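Local structure of diguanylate cyclase (Vibrio cholerae serotype O1, 6EIB) at residues D54-F59 with Q103-H108; E81-L86 with D135-S140. The protein catalyses the condensation of two GTP molecules into the second messenger c-di-GMP through its GGEEF domain, with magnesium as cofactor, and takes part in biofilm formation. All coordinates share one frame; numbering follows the deposited sequence.

Contact 1: residues D54-F59 with Q103-H108. With SO4 (sulfate ion), chain F; ACT (acetate ion), chain P.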
ATOM      1  N   ASP A  54       8.680  13.924   4.631  1.00 38.05           N
ATOM      2  CA  ASP A  54       9.178  12.717   5.283  1.00 39.28           C
ATOM      3  C   ASP A  54       8.388  12.313   6.526  1.00 39.27           C
ATOM      4  O   ASP A  54       8.266  11.123   6.814  1.00 38.75           O
ATOM      5  CB  ASP A  54      10.656  12.909   5.628  1.00 43.41           C
ATOM      6  CG  ASP A  54      11.560  12.708   4.423  1.00 44.91           C
ATOM      7  OD1 ASP A  54      11.021  12.503   3.314  1.00 42.28           O
ATOM      8  OD2 ASP A  54      12.800  12.799   4.581  1.00 48.35           O
ATOM      9  N   GLU A  55       7.863  13.290   7.267  1.00 39.01           N
ATOM     10  CA  GLU A  55       7.042  12.977   8.441  1.00 38.88           C
ATOM     11  C   GLU A  55       5.769  12.274   8.045  1.00 35.58           C
ATOM     12  O   GLU A  55       5.280  11.394   8.770  1.00 35.41           O
ATOM     13  CB  GLU A  55       6.689  14.244   9.227  1.00 42.20           C
ATOM     14  CG  GLU A  55       7.840  14.841  10.006  1.00 46.75           C
ATOM     15  CD  GLU A  55       7.456  16.136  10.728  1.00 49.88           C
ATOM     16  OE1 GLU A  55       6.306  16.620  10.555  1.00 49.93           O
ATOM     17  OE2 GLU A  55       8.316  16.664  11.464  1.00 52.08           O
ATOM     18  N   VAL A  56       5.203  12.710   6.919  1.00 33.14           N
ATOM     19  CA  VAL A  56       3.998  12.102   6.366  1.00 30.49           C
ATOM     20  C   VAL A  56       4.253  10.647   6.019  1.00 31.63           C
ATOM     21  O   VAL A  56       3.459   9.766   6.367  1.00 32.59           O
ATOM     22  CB  VAL A  56       3.517  12.821   5.089  1.00 28.61           C
ATOM     23  CG1 VAL A  56       2.256  12.124   4.554  1.00 26.56           C
ATOM     24  CG2 VAL A  56       3.259  14.297   5.363  1.00 29.22           C
ATOM     25  N   LEU A  57       5.365  10.402   5.326  1.00 31.91           N
ATOM     26  CA  LEU A  57       5.754   9.043   4.953  1.00 31.25           C
ATOM     27  C   LEU A  57       5.912   8.198   6.227  1.00 34.16           C
ATOM     28  O   LEU A  57       5.439   7.069   6.305  1.00 34.71           O
ATOM     29  CB  LEU A  57       7.067   9.053   4.180  1.00 30.22           C
ATOM     30  CG  LEU A  57       7.110   9.782   2.832  1.00 28.80           C
ATOM     31  CD1 LEU A  57       8.525   9.895   2.320  1.00 29.36           C
ATOM     32  CD2 LEU A  57       6.244   9.082   1.841  1.00 27.00           C
ATOM     33  N   CYS A  58       6.543   8.780   7.236  1.00 35.63           N
ATOM     34  CA  CYS A  58       6.765   8.067   8.480  1.00 38.63           C
ATOM     35  C   CYS A  58       5.481   7.714   9.208  1.00 38.05           C
ATOM     36  O   CYS A  58       5.331   6.574   9.665  1.00 39.02           O
ATOM     37  CB  CYS A  58       7.659   8.889   9.400  1.00 41.69           C
ATOM     38  SG  CYS A  58       9.375   8.793   8.906  1.00 60.12           S
ATOM     39  N   PHE A  59       4.564   8.672   9.293  1.00 36.59           N
ATOM     40  CA  PHE A  59       3.244   8.443   9.869  1.00 33.98           C
ATOM     41  C   PHE A  59       2.495   7.345   9.115  1.00 32.98           C
ATOM     42  O   PHE A  59       1.814   6.522   9.731  1.00 33.73           O
ATOM     43  CB  PHE A  59       2.416   9.726   9.873  1.00 32.04           C
ATOM     44  CG  PHE A  59       1.008   9.515  10.355  1.00 29.65           C
ATOM     45  CD1 PHE A  59       0.720   9.527  11.713  1.00 29.85           C
ATOM     46  CD2 PHE A  59      -0.017   9.247   9.455  1.00 28.05           C
ATOM     47  CE1 PHE A  59      -0.579   9.300  12.164  1.00 29.47           C
ATOM     48  CE2 PHE A  59      -1.316   9.016   9.905  1.00 27.53           C
ATOM     49  CZ  PHE A  59      -1.586   9.034  11.252  1.00 28.02           C
ATOM     50  N   GLN A 103      -8.815   5.786   5.297  1.00 25.70           N
ATOM     51  CA  GLN A 103      -9.644   6.613   6.179  1.00 29.35           C
ATOM     52  C   GLN A 103      -8.879   7.237   7.311  1.00 29.54           C
ATOM     53  O   GLN A 103      -9.065   8.414   7.604  1.00 29.57           O
ATOM     54  CB  GLN A 103     -10.781   5.808   6.749  1.00 34.40           C
ATOM     55  CG  GLN A 103     -11.949   5.628   5.810  1.00 39.89           C
ATOM     56  CD  GLN A 103     -12.853   4.492   6.255  1.00 45.67           C
ATOM     57  OE1 GLN A 103     -12.422   3.591   6.991  1.00 48.11           O
ATOM     58  NE2 GLN A 103     -14.136   4.570   5.886  1.00 47.68           N
ATOM     59  N   ARG A 104      -8.049   6.450   7.989  1.00 29.13           N
ATOM     60  CA  ARG A 104      -7.302   7.010   9.113  1.00 30.81           C
ATOM     61  C   ARG A 104      -6.234   7.996   8.665  1.00 27.97           C
ATOM     62  O   ARG A 104      -5.910   8.954   9.386  1.00 27.67           O
ATOM     63  CB  ARG A 104      -6.706   5.890   9.978  1.00 35.51           C
ATOM     64  CG  ARG A 104      -7.780   5.230  10.830  1.00 42.13           C
ATOM     65  CD  ARG A 104      -7.189   4.445  11.984  1.00 47.46           C
ATOM     66  NE  ARG A 104      -6.282   5.259  12.796  1.00 48.37           N
ATOM     67  CZ  ARG A 104      -5.373   4.719  13.601  1.00 48.74           C
ATOM     68  NH1 ARG A 104      -5.282   3.400  13.680  1.00 48.98           N
ATOM     69  NH2 ARG A 104      -4.540   5.482  14.292  1.00 49.53           N
ATOM     70  N   PHE A 105      -5.697   7.799   7.462  1.00 24.85           N
ATOM     71  CA  PHE A 105      -4.767   8.757   6.943  1.00 23.27           C
ATOM     72  C   PHE A 105      -5.488  10.082   6.667  1.00 25.33           C
ATOM     73  O   PHE A 105      -4.986  11.160   7.006  1.00 28.62           O
ATOM     74  CB  PHE A 105      -4.109   8.185   5.676  1.00 21.11           C
ATOM     75  CG  PHE A 105      -2.957   8.992   5.162  1.00 21.20           C
ATOM     76  CD1 PHE A 105      -1.734   8.981   5.819  1.00 21.97           C
ATOM     77  CD2 PHE A 105      -3.078   9.708   3.981  1.00 22.51           C
ATOM     78  CE1 PHE A 105      -0.650   9.700   5.314  1.00 22.90           C
ATOM     79  CE2 PHE A 105      -1.997  10.437   3.467  1.00 22.28           C
ATOM     80  CZ  PHE A 105      -0.794  10.435   4.130  1.00 22.68           C
ATOM     81  N   ALA A 106      -6.672   9.999   6.061  1.00 24.87           N
ATOM     82  CA  ALA A 106      -7.462  11.173   5.699  1.00 24.85           C
ATOM     83  C   ALA A 106      -7.903  11.926   6.953  1.00 27.99           C
ATOM     84  O   ALA A 106      -8.139  13.139   6.932  1.00 28.02           O
ATOM     85  CB  ALA A 106      -8.693  10.768   4.884  1.00 23.66           C
ATOM     86  N   GLU A 107      -8.066  11.180   8.030  1.00 29.07           N
ATOM     87  CA  GLU A 107      -8.552  11.742   9.295  1.00 32.53           C
ATOM     88  C   GLU A 107      -7.444  12.359  10.152  1.00 32.83           C
ATOM     89  O   GLU A 107      -7.732  13.050  11.127  1.00 34.31           O
ATOM     90  CB  GLU A 107      -9.290  10.678  10.098  1.00 36.13           C
ATOM     91  CG  GLU A 107     -10.670  10.318   9.588  1.00 38.82           C
ATOM     92  CD  GLU A 107     -11.146   8.971  10.128  1.00 43.22           C
ATOM     93  OE1 GLU A 107     -10.343   8.242  10.777  1.00 43.38           O
ATOM     94  OE2 GLU A 107     -12.335   8.641   9.914  1.00 46.48           O
ATOM     95  N   HIS A 108      -6.181  12.054   9.857  1.00 31.44           N
ATOM     96  CA  HIS A 108      -5.100  12.573  10.691  1.00 31.60           C
ATOM     97  C   HIS A 108      -4.719  13.997  10.276  1.00 31.06           C
ATOM     98  O   HIS A 108      -4.409  14.253   9.124  1.00 29.87           O
ATOM     99  CB  HIS A 108      -3.889  11.653  10.652  1.00 31.83           C
ATOM    100  CG  HIS A 108      -2.765  12.112  11.519  1.00 33.92           C
ATOM    101  ND1 HIS A 108      -2.727  11.871  12.878  1.00 36.28           N
ATOM    102  CD2 HIS A 108      -1.607  12.753  11.220  1.00 33.96           C
ATOM    103  CE1 HIS A 108      -1.618  12.382  13.382  1.00 37.33           C
ATOM    104  NE2 HIS A 108      -0.923  12.930  12.396  1.00 36.42           N
TER
HETATM  105  S   SO4 F 202      -4.188   9.210  14.882  1.00 47.09           S
HETATM  106  O1  SO4 F 202      -3.032  10.018  15.255  1.00 46.25           O
HETATM  107  O2  SO4 F 202      -5.178   9.195  15.954  1.00 47.92           O
HETATM  108  O3  SO4 F 202      -4.893   9.761  13.729  1.00 47.34           O
HETATM  109  O4  SO4 F 202      -3.687   7.859  14.624  1.00 47.99           O
HETATM  110  C   ACT P 212     -14.919   7.917   4.250  1.00 67.41           C
HETATM  111  O   ACT P 212     -15.638   8.759   3.669  1.00 67.63           O
HETATM  112  OXT ACT P 212     -14.842   6.796   3.703  1.00 67.08           O
HETATM  113  CH3 ACT P 212     -14.203   8.225   5.533  1.00 67.47           C

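Contact 2: residues E81-L86 with D135-S140. With SO4 (sulfate ion), chain G.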
ATOM      1  N   GLU A  81       4.820   5.945  -3.296  1.00 25.00           N
ATOM      2  CA  GLU A  81       4.042   4.738  -3.530  1.00 22.30           C
ATOM      3  C   GLU A  81       4.555   3.642  -2.608  1.00 20.28           C
ATOM      4  O   GLU A  81       5.756   3.451  -2.464  1.00 20.53           O
ATOM      5  CB  GLU A  81       4.107   4.259  -4.991  1.00 20.56           C
ATOM      6  CG  GLU A  81       3.135   3.068  -5.287  1.00 21.03           C
ATOM      7  CD  GLU A  81       3.330   2.461  -6.700  1.00 22.05           C
ATOM      8  OE1 GLU A  81       3.695   3.252  -7.600  1.00 20.19           O
ATOM      9  OE2 GLU A  81       3.174   1.204  -6.884  1.00 20.98           O
ATOM     10  N   PHE A  82       3.625   2.950  -1.985  1.00 18.60           N
ATOM     11  CA  PHE A  82       3.940   1.839  -1.095  1.00 20.51           C
ATOM     12  C   PHE A  82       3.268   0.604  -1.569  1.00 21.07           C
ATOM     13  O   PHE A  82       2.264   0.647  -2.299  1.00 20.95           O
ATOM     14  CB  PHE A  82       3.480   2.118   0.354  1.00 22.63           C
ATOM     15  CG  PHE A  82       4.275   3.174   1.041  1.00 26.68           C
ATOM     16  CD1 PHE A  82       3.988   4.535   0.844  1.00 29.57           C
ATOM     17  CD2 PHE A  82       5.326   2.819   1.874  1.00 27.42           C
ATOM     18  CE1 PHE A  82       4.742   5.514   1.486  1.00 31.44           C
ATOM     19  CE2 PHE A  82       6.080   3.779   2.511  1.00 29.62           C
ATOM     20  CZ  PHE A  82       5.787   5.136   2.328  1.00 32.04           C
ATOM     21  N   ILE A  83       3.810  -0.515  -1.116  1.00 21.95           N
ATOM     22  CA  ILE A  83       3.171  -1.773  -1.336  1.00 21.91           C
ATOM     23  C   ILE A  83       3.107  -2.505   0.006  1.00 22.77           C
ATOM     24  O   ILE A  83       4.062  -2.462   0.782  1.00 22.98           O
ATOM     25  CB  ILE A  83       3.955  -2.548  -2.401  1.00 24.75           C
ATOM     26  CG1 ILE A  83       3.325  -3.889  -2.749  1.00 25.19           C
ATOM     27  CG2 ILE A  83       5.333  -2.820  -1.891  1.00 27.07           C
ATOM     28  CD1 ILE A  83       4.036  -4.502  -4.021  1.00 47.65           C
ATOM     29  N   ILE A  84       1.973  -3.139   0.272  1.00 21.56           N
ATOM     30  CA  ILE A  84       1.830  -4.001   1.436  1.00 21.80           C
ATOM     31  C   ILE A  84       1.478  -5.394   0.962  1.00 21.47           C
ATOM     32  O   ILE A  84       0.528  -5.587   0.198  1.00 19.87           O
ATOM     33  CB  ILE A  84       0.763  -3.481   2.390  1.00 22.04           C
ATOM     34  CG1 ILE A  84       1.105  -2.056   2.808  1.00 22.91           C
ATOM     35  CG2 ILE A  84       0.650  -4.375   3.662  1.00 28.43           C
ATOM     36  CD1 ILE A  84      -0.037  -1.370   3.507  1.00 26.80           C
ATOM     37  N   VAL A  85       2.238  -6.367   1.450  1.00 21.35           N
ATOM     38  CA  VAL A  85       2.000  -7.748   1.088  1.00 21.51           C
ATOM     39  C   VAL A  85       1.514  -8.505   2.278  1.00 21.02           C
ATOM     40  O   VAL A  85       2.171  -8.476   3.324  1.00 20.85           O
ATOM     41  CB  VAL A  85       3.288  -8.408   0.536  1.00 22.80           C
ATOM     42  CG1 VAL A  85       3.076  -9.937   0.306  1.00 20.99           C
ATOM     43  CG2 VAL A  85       3.727  -7.681  -0.754  1.00 20.53           C
ATOM     44  N   LEU A  86       0.363  -9.169   2.143  1.00 22.56           N
ATOM     45  CA  LEU A  86      -0.250  -9.851   3.302  1.00 26.16           C
ATOM     46  C   LEU A  86      -0.323 -11.365   3.098  1.00 27.08           C
ATOM     47  O   LEU A  86      -1.101 -11.843   2.280  1.00 25.63           O
ATOM     48  CB  LEU A  86      -1.653  -9.312   3.588  1.00 28.13           C
ATOM     49  CG  LEU A  86      -1.978  -7.847   3.915  1.00 32.39           C
ATOM     50  CD1 LEU A  86      -3.478  -7.632   3.861  1.00 34.03           C
ATOM     51  CD2 LEU A  86      -1.555  -7.505   5.320  1.00 36.32           C
ATOM     52  N   ASP A 135       2.840 -10.400 -11.867  1.00 19.09           N
ATOM     53  CA  ASP A 135       1.429 -10.625 -12.251  1.00 18.03           C
ATOM     54  C   ASP A 135       0.473 -10.026 -11.217  1.00 20.05           C
ATOM     55  O   ASP A 135      -0.644  -9.606 -11.561  1.00 22.74           O
ATOM     56  CB  ASP A 135       1.096 -12.107 -12.392  1.00 18.14           C
ATOM     57  CG  ASP A 135       1.734 -12.747 -13.638  1.00 19.70           C
ATOM     58  OD1 ASP A 135       1.672 -12.104 -14.712  1.00 18.43           O
ATOM     59  OD2 ASP A 135       2.284 -13.871 -13.504  1.00 19.36           O
ATOM     60  N   ILE A 136       0.863 -10.092  -9.947  1.00 17.82           N
ATOM     61  CA  ILE A 136       0.022  -9.550  -8.859  1.00 18.21           C
ATOM     62  C   ILE A 136       0.126  -8.019  -8.822  1.00 18.65           C
ATOM     63  O   ILE A 136      -0.893  -7.326  -8.788  1.00 18.91           O
ATOM     64  CB  ILE A 136       0.421 -10.128  -7.488  1.00 17.07           C
ATOM     65  CG1 ILE A 136       0.302 -11.655  -7.507  1.00 16.02           C
ATOM     66  CG2 ILE A 136      -0.499  -9.585  -6.353  1.00 17.42           C
ATOM     67  CD1 ILE A 136       0.667 -12.356  -6.132  1.00 19.17           C
ATOM     68  N   TYR A 137       1.358  -7.513  -8.828  1.00 18.80           N
ATOM     69  CA  TYR A 137       1.600  -6.073  -8.802  1.00 20.09           C
ATOM     70  C   TYR A 137       0.889  -5.359  -9.951  1.00 19.72           C
ATOM     71  O   TYR A 137       0.331  -4.262  -9.769  1.00 20.73           O
ATOM     72  CB  TYR A 137       3.117  -5.764  -8.896  1.00 27.03           C
ATOM     73  CG  TYR A 137       3.339  -4.254  -8.956  1.00 27.73           C
ATOM     74  CD1 TYR A 137       3.205  -3.479  -7.809  1.00 27.74           C
ATOM     75  CD2 TYR A 137       3.552  -3.595 -10.166  1.00 26.54           C
ATOM     76  CE1 TYR A 137       3.345  -2.081  -7.841  1.00 27.76           C
ATOM     77  CE2 TYR A 137       3.677  -2.184 -10.211  1.00 25.84           C
ATOM     78  CZ  TYR A 137       3.583  -1.442  -9.035  1.00 26.83           C
ATOM     79  OH  TYR A 137       3.706  -0.042  -9.020  1.00 28.07           O
ATOM     80  N   ARG A 138       0.897  -5.969 -11.132  1.00 19.85           N
ATOM     81  CA  ARG A 138       0.200  -5.402 -12.287  1.00 20.78           C
ATOM     82  C   ARG A 138      -1.279  -5.150 -11.971  1.00 20.60           C
ATOM     83  O   ARG A 138      -1.859  -4.111 -12.352  1.00 18.25           O
ATOM     84  CB  ARG A 138       0.343  -6.325 -13.502  1.00 22.14           C
ATOM     85  CG  ARG A 138      -0.526  -5.936 -14.621  1.00 26.44           C
ATOM     86  CD  ARG A 138      -0.412  -6.904 -15.753  1.00 31.10           C
ATOM     87  NE  ARG A 138      -1.279  -6.462 -16.833  1.00 36.11           N
ATOM     88  CZ  ARG A 138      -2.545  -6.842 -16.935  1.00 38.98           C
ATOM     89  NH1 ARG A 138      -3.053  -7.689 -16.035  1.00 37.81           N
ATOM     90  NH2 ARG A 138      -3.282  -6.396 -17.943  1.00 41.67           N
ATOM     91  N   ARG A 139      -1.901  -6.088 -11.256  1.00 21.31           N
ATOM     92  CA  ARG A 139      -3.325  -5.952 -10.934  1.00 21.31           C
ATOM     93  C   ARG A 139      -3.557  -4.931  -9.811  1.00 21.14           C
ATOM     94  O   ARG A 139      -4.494  -4.143  -9.889  1.00 21.43           O
ATOM     95  CB  ARG A 139      -3.933  -7.314 -10.566  1.00 23.07           C
ATOM     96  CG  ARG A 139      -4.062  -8.295 -11.749  1.00 23.59           C
ATOM     97  CD  ARG A 139      -4.846  -9.492 -11.356  1.00 25.03           C
ATOM     98  NE  ARG A 139      -4.184 -10.185 -10.259  1.00 24.78           N
ATOM     99  CZ  ARG A 139      -3.416 -11.268 -10.421  1.00 24.14           C
ATOM    100  NH1 ARG A 139      -3.251 -11.786 -11.635  1.00 23.53           N
ATOM    101  NH2 ARG A 139      -2.845 -11.852  -9.368  1.00 23.07           N
ATOM    102  N   SER A 140      -2.723  -4.922  -8.772  1.00 21.39           N
ATOM    103  CA  SER A 140      -2.944  -3.924  -7.722  1.00 21.24           C
ATOM    104  C   SER A 140      -2.597  -2.543  -8.260  1.00 21.20           C
ATOM    105  O   SER A 140      -3.252  -1.572  -7.917  1.00 20.15           O
ATOM    106  CB  SER A 140      -2.165  -4.230  -6.433  1.00 22.19           C
ATOM    107  OG  SER A 140      -0.757  -4.175  -6.583  1.00 23.45           O
TER
HETATM  108  S   SO4 G 203      -6.536  -6.822 -18.223  1.00 90.43           S
HETATM  109  O1  SO4 G 203      -5.951  -6.163 -17.064  1.00 90.64           O
HETATM  110  O2  SO4 G 203      -7.927  -6.403 -18.346  1.00 90.62           O
HETATM  111  O3  SO4 G 203      -5.821  -6.412 -19.433  1.00 90.69           O
HETATM  112  O4  SO4 G 203      -6.452  -8.266 -18.034  1.00 89.93           O

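Contact 1: residues D54-F59 with Q103-H108
Phe59 and His108 form a face-to-face aromatic stack that, with the apolar packing of Val56 and Phe59 on Phe105, joins helix 50-67 to the end of helix 91-107 and the residue just beyond it, a helix-helix packing of the GGDEF domain. The ring centroids of Phe59 and His108 lie 3.8 Å apart and their planes differ by 20°. His108 CD2 stands 3.6 Å above the Phe59 plane and Phe59 CE1 3.4 Å above the imidazole, each over the other ring's centre, so the offset is small. The closest approach is Phe59 CZ to His108 CG at 3.3 Å. The two side chains arrive from opposite directions, and Phe59 reaches across because its CG is anti to the backbone N (chi1 175°).

Deeper in, Val56 CG1 meets the rim of the Phe105 ring at CZ, 3.5 Å away. Phe105 CD1 sits at the edge of the Phe59 ring, 4.0 Å from Phe59 CD2.

In this crystal a sulfate, probably from the crystallisation liquor, takes a hydrogen bond from His108 ND1 (to O3, 3.1 Å, 154°), with a weaker one to O1.

Phe110 adds edge-to-face contacts to both stacked rings. Beside the stack, Phe105 touches Leu60 and Leu63 of helix 50-67, Val56 reaches Phe41 of helix 41-48, and the Phe105 side chain comes within about 4 Å of that of Ile38 on strand 31-38, a magnesium-binding residue by similarity.

Contact 2: residues E81-L86 with D135-S140
Tyr137 and Glu81 approach from opposite directions, with Glu81 OE2 at the edge of the Tyr137 ring; the phenol comes from helix 133-148 and the carboxylate from the start of strand 81-87, within the GGEEF motif that gives the domain its name. Tyr137 OH donates a short hydrogen bond of 2.5 Å to Glu81 OE2. Two observations define its geometry: the carboxylate and ring planes are only 7° apart, and OE2 accepts through its syn lone pair, the one on the side of OE1. Separately, OE2 lies in the ring plane, 3.4 Å from Tyr137 CE1. An extended Glu81 chain, with CG anti to the backbone N (chi1 -173°), carries the carboxylate to this position.

Next to the polar pair, Ile83 CD1 packs obliquely against Tyr137 CD1 at 4.0 Å. Tyr137 thus combines an apolar contact at CD1 with a polar one at its hydroxyl. Next along the helix, Arg138 extends to a sulfate, probably from the crystallisation liquor, and NH2 donates to sulfate O1 over 2.8 Å.

Glu81 also packs on Asp37 and adjoins Glu80, both magnesium ligands by similarity, which places the contact beside the probable active site. Strand 81-87 runs antiparallel between strands 73-76 and 31-38. Ile83 is covered further by Leu13 and Phe17 of helix 10-27, and Ser140 OG is hydrogen-bonded to Ser35 OG of strand 31-38.

After helix 10-27, strand 31-38 and helix 41-48, the chain passes 54-59 on helix 50-67, then strand 73-76 and the 81-86 strand segment, before helix 91-107 returns to close contact 1 around 43 intervening residues. Contact 2 is closed later, when 135-140 comes back to 81-86 after 48 residues that include strand 119-125. The two closures cross, since their segments alternate. Contact 1 joins two helices on one face of the sheet, whereas contact 2 ties strand 81-87 to a helix on the opposite face. Their centres are 20 Å apart, yet they touch: Leu57 CD2 packs on Phe82 CE1 at 3.9 Å, linking helix 50-67 to strand 81-87.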